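Local structure of TSR3 (Vulcanisaeta distributa, 5APG) at residues E131-Y136 with N141-N146. The protein probably transfers the 3-amino-3-carboxypropyl group of S-adenosylmethionine to an N1-methylpseudouridine of 16S rRNA, the last step in making a hypermodified base. Numbering follows the deposited sequence.
Sequences EVLRLY and NFIIIN
Leu133 bridges to helix 141-153 mainly through one methyl: its CD1 rests 3.6 Å from Ile143 CG1 and 3.7 Å from Ile143 CD1. The leucine carries CG beside the backbone N and anti to the carbonyl carbon (chi1 -72°), which points CG toward the other helix, where the two aliphatic side chains meet at a slant. The same methyl reaches the ring of Phe142 near the ring plane, at the edge, with CD1 4.2 Å from Phe142 CD2. Leu133 CD2 lies more loosely by the base of the phenylalanine, 4.3 Å from Phe142 CB. This small knot is the tight, buried part of the contact. Side chains alone span the closest backbone approach, 7.9 Å between Leu133 CA and Phe142 CA, and on the outer side Arg134 and Ile144 are exposed and do not meet.

Ala117 of helix 112-122 also packs against Leu133, and Glu114 of the same helix touches Phe142. One face of the phenyl ring is occupied by the amide of Asn146, whose ND2 lies above the plane, offset toward the rim. That nitrogen donates to Phe142 O over 2.8 Å, on a carbonyl lone pair and nearly in its own amide plane, while Asn146 OD1 accepts from the backbone N of Ile97. Phe142 lies about 6 Å, side chain to side chain, from Leu93, which binds S-adenosylmethionine. Between residues 131-136 and 141-146 of this SPOUT-type domain the contact is purely apolar, so their spacing depends on the fit of the leucine methyls against Ile143 and Phe142, while the hydrogen bonds hold the buried Asn146 amide over the ring.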
ATOM      1  N   GLU A 131     -10.823   8.015   7.486  1.00 18.66           N
ATOM      2  CA  GLU A 131     -11.802   7.091   8.064  1.00 17.35           C
ATOM      3  C   GLU A 131     -11.192   5.708   8.266  1.00 15.91           C
ATOM      4  O   GLU A 131     -11.438   5.041   9.271  1.00 16.87           O
ATOM      5  CB  GLU A 131     -13.042   6.992   7.172  1.00 20.19           C
ATOM      6  CG  GLU A 131     -13.861   8.265   7.121  1.00 25.11           C
ATOM      7  CD  GLU A 131     -14.868   8.271   5.986  1.00 28.01           C
ATOM      8  OE1 GLU A 131     -14.955   7.268   5.245  1.00 25.98           O
ATOM      9  OE2 GLU A 131     -15.571   9.288   5.838  1.00 32.69           O
ATOM     10  N   VAL A 132     -10.393   5.288   7.292  1.00 17.07           N
ATOM     11  CA  VAL A 132      -9.670   4.024   7.359  1.00 16.19           C
ATOM     12  C   VAL A 132      -8.620   4.034   8.482  1.00 14.66           C
ATOM     13  O   VAL A 132      -8.565   3.118   9.301  1.00 16.99           O
ATOM     14  CB  VAL A 132      -8.991   3.720   6.000  1.00 16.37           C
ATOM     15  CG1 VAL A 132      -7.866   2.734   6.164  1.00 17.01           C
ATOM     16  CG2 VAL A 132     -10.015   3.217   4.991  1.00 15.91           C
ATOM     17  N   LEU A 133      -7.802   5.082   8.527  1.00 16.38           N
ATOM     18  CA  LEU A 133      -6.722   5.169   9.510  1.00 17.47           C
ATOM     19  C   LEU A 133      -7.232   5.265  10.948  1.00 17.33           C
ATOM     20  O   LEU A 133      -6.574   4.809  11.882  1.00 15.79           O
ATOM     21  CB  LEU A 133      -5.827   6.371   9.207  1.00 14.68           C
ATOM     22  CG  LEU A 133      -4.936   6.211   7.976  1.00 17.31           C
ATOM     23  CD1 LEU A 133      -4.282   7.540   7.614  1.00 15.21           C
ATOM     24  CD2 LEU A 133      -3.886   5.130   8.204  1.00 16.65           C
ATOM     25  N   ARG A 134      -8.406   5.853  11.126  1.00 16.42           N
ATOM     26  CA  ARG A 134      -8.959   6.024  12.464  1.00 17.44           C
ATOM     27  C   ARG A 134      -9.328   4.686  13.121  1.00 17.18           C
ATOM     28  O   ARG A 134      -9.637   4.643  14.306  1.00 18.15           O
ATOM     29  CB  ARG A 134     -10.165   6.970  12.415  1.00 16.73           C
ATOM     30  CG  ARG A 134      -9.753   8.440  12.275  1.00 16.79           C
ATOM     31  CD  ARG A 134     -10.949   9.379  12.179  1.00 17.71           C
ATOM     32  NE  ARG A 134     -11.763   9.353  13.387  1.00 15.58           N
ATOM     33  CZ  ARG A 134     -12.901  10.028  13.534  1.00 18.21           C
ATOM     34  NH1 ARG A 134     -13.351  10.796  12.549  1.00 18.33           N
ATOM     35  NH2 ARG A 134     -13.583   9.942  14.669  1.00 18.39           N
ATOM     36  N   LEU A 135      -9.255   3.590  12.364  1.00 15.55           N
ATOM     37  CA  LEU A 135      -9.442   2.254  12.933  1.00 16.66           C
ATOM     38  C   LEU A 135      -8.341   1.873  13.929  1.00 16.17           C
ATOM     39  O   LEU A 135      -8.499   0.924  14.698  1.00 16.65           O
ATOM     40  CB  LEU A 135      -9.514   1.199  11.825  1.00 16.15           C
ATOM     41  CG  LEU A 135     -10.764   1.221  10.944  1.00 17.58           C
ATOM     42  CD1 LEU A 135     -10.718   0.082   9.933  1.00 17.78           C
ATOM     43  CD2 LEU A 135     -12.023   1.141  11.801  1.00 16.40           C
ATOM     44  N   TYR A 136      -7.226   2.601  13.905  1.00 15.97           N
ATOM     45  CA  TYR A 136      -6.162   2.415  14.894  1.00 16.85           C
ATOM     46  C   TYR A 136      -5.855   3.741  15.581  1.00 15.63           C
ATOM     47  O   TYR A 136      -5.988   4.803  14.978  1.00 16.81           O
ATOM     48  CB  TYR A 136      -4.894   1.840  14.240  1.00 16.96           C
ATOM     49  CG  TYR A 136      -5.038   0.393  13.814  1.00 16.21           C
ATOM     50  CD1 TYR A 136      -4.813  -0.643  14.716  1.00 18.58           C
ATOM     51  CD2 TYR A 136      -5.413   0.064  12.516  1.00 17.09           C
ATOM     52  CE1 TYR A 136      -4.952  -1.969  14.335  1.00 20.54           C
ATOM     53  CE2 TYR A 136      -5.552  -1.259  12.125  1.00 16.54           C
ATOM     54  CZ  TYR A 136      -5.320  -2.270  13.038  1.00 17.36           C
ATOM     55  OH  TYR A 136      -5.465  -3.581  12.649  1.00 21.48           O
ATOM     56  N   ASN A 141      -1.788   9.508  12.726  1.00 16.24           N
ATOM     57  CA  ASN A 141      -0.406   9.983  12.768  1.00 18.82           C
ATOM     58  C   ASN A 141       0.384   9.632  11.502  1.00 21.38           C
ATOM     59  O   ASN A 141       1.395  10.264  11.207  1.00 17.61           O
ATOM     60  CB  ASN A 141       0.317   9.418  13.991  1.00 18.20           C
ATOM     61  CG  ASN A 141       1.594  10.178  14.311  1.00 24.31           C
ATOM     62  OD1 ASN A 141       1.624  11.409  14.269  1.00 25.72           O
ATOM     63  ND2 ASN A 141       2.656   9.447  14.628  1.00 25.32           N
ATOM     64  N   PHE A 142      -0.076   8.623  10.767  1.00 17.42           N
ATOM     65  CA  PHE A 142       0.545   8.259   9.494  1.00 15.01           C
ATOM     66  C   PHE A 142       0.525   9.427   8.518  1.00 17.74           C
ATOM     67  O   PHE A 142       1.506   9.688   7.824  1.00 18.52           O
ATOM     68  CB  PHE A 142      -0.156   7.052   8.872  1.00 16.43           C
ATOM     69  CG  PHE A 142       0.378   6.672   7.520  1.00 16.23           C
ATOM     70  CD1 PHE A 142       1.618   6.071   7.397  1.00 17.17           C
ATOM     71  CD2 PHE A 142      -0.362   6.916   6.373  1.00 16.81           C
ATOM     72  CE1 PHE A 142       2.115   5.716   6.151  1.00 18.22           C
ATOM     73  CE2 PHE A 142       0.130   6.567   5.125  1.00 18.94           C
ATOM     74  CZ  PHE A 142       1.369   5.965   5.017  1.00 18.25           C
ATOM     75  N   ILE A 143      -0.601  10.133   8.467  1.00 16.41           N
ATOM     76  CA  ILE A 143      -0.708  11.306   7.612  1.00 16.67           C
ATOM     77  C   ILE A 143       0.106  12.467   8.184  1.00 19.00           C
ATOM     78  O   ILE A 143       0.794  13.167   7.442  1.00 20.57           O
ATOM     79  CB  ILE A 143      -2.176  11.724   7.417  1.00 21.28           C
ATOM     80  CG1 ILE A 143      -2.894  10.673   6.566  1.00 19.15           C
ATOM     81  CG2 ILE A 143      -2.270  13.093   6.750  1.00 22.52           C
ATOM     82  CD1 ILE A 143      -4.350  10.972   6.315  1.00 25.78           C
ATOM     83  N   ILE A 144       0.047  12.653   9.500  1.00 19.48           N
ATOM     84  CA  ILE A 144       0.808  13.717  10.160  1.00 19.44           C
ATOM     85  C   ILE A 144       2.305  13.649   9.847  1.00 20.30           C
ATOM     86  O   ILE A 144       2.898  14.633   9.398  1.00 22.33           O
ATOM     87  CB  ILE A 144       0.621  13.675  11.690  1.00 21.35           C
ATOM     88  CG1 ILE A 144      -0.844  13.933  12.060  1.00 23.66           C
ATOM     89  CG2 ILE A 144       1.538  14.692  12.378  1.00 21.85           C
ATOM     90  CD1 ILE A 144      -1.321  15.332  11.729  1.00 28.62           C
ATOM     91  N   ILE A 145       2.919  12.493  10.079  1.00 19.19           N
ATOM     92  CA  ILE A 145       4.365  12.386   9.914  1.00 17.70           C
ATOM     93  C   ILE A 145       4.758  12.341   8.437  1.00 22.36           C
ATOM     94  O   ILE A 145       5.910  12.585   8.097  1.00 19.87           O
ATOM     95  CB  ILE A 145       4.936  11.149  10.644  1.00 18.37           C
ATOM     96  CG1 ILE A 145       4.441   9.852  10.004  1.00 21.36           C
ATOM     97  CG2 ILE A 145       4.582  11.189  12.129  1.00 22.74           C
ATOM     98  CD1 ILE A 145       5.180   8.624  10.498  1.00 21.29           C
ATOM     99  N   ASN A 146       3.801  12.054   7.557  1.00 18.57           N
ATOM    100  CA  ASN A 146       4.074  12.042   6.118  1.00 17.70           C
ATOM    101  C   ASN A 146       3.480  13.231   5.371  1.00 21.44           C
ATOM    102  O   ASN A 146       3.495  13.255   4.140  1.00 20.64           O
ATOM    103  CB  ASN A 146       3.543  10.753   5.484  1.00 17.93           C
ATOM    104  CG  ASN A 146       4.373   9.546   5.844  1.00 18.25           C
ATOM    105  OD1 ASN A 146       5.515   9.418   5.406  1.00 18.64           O
ATOM    106  ND2 ASN A 146       3.808   8.655   6.652  1.00 17.09           N
TER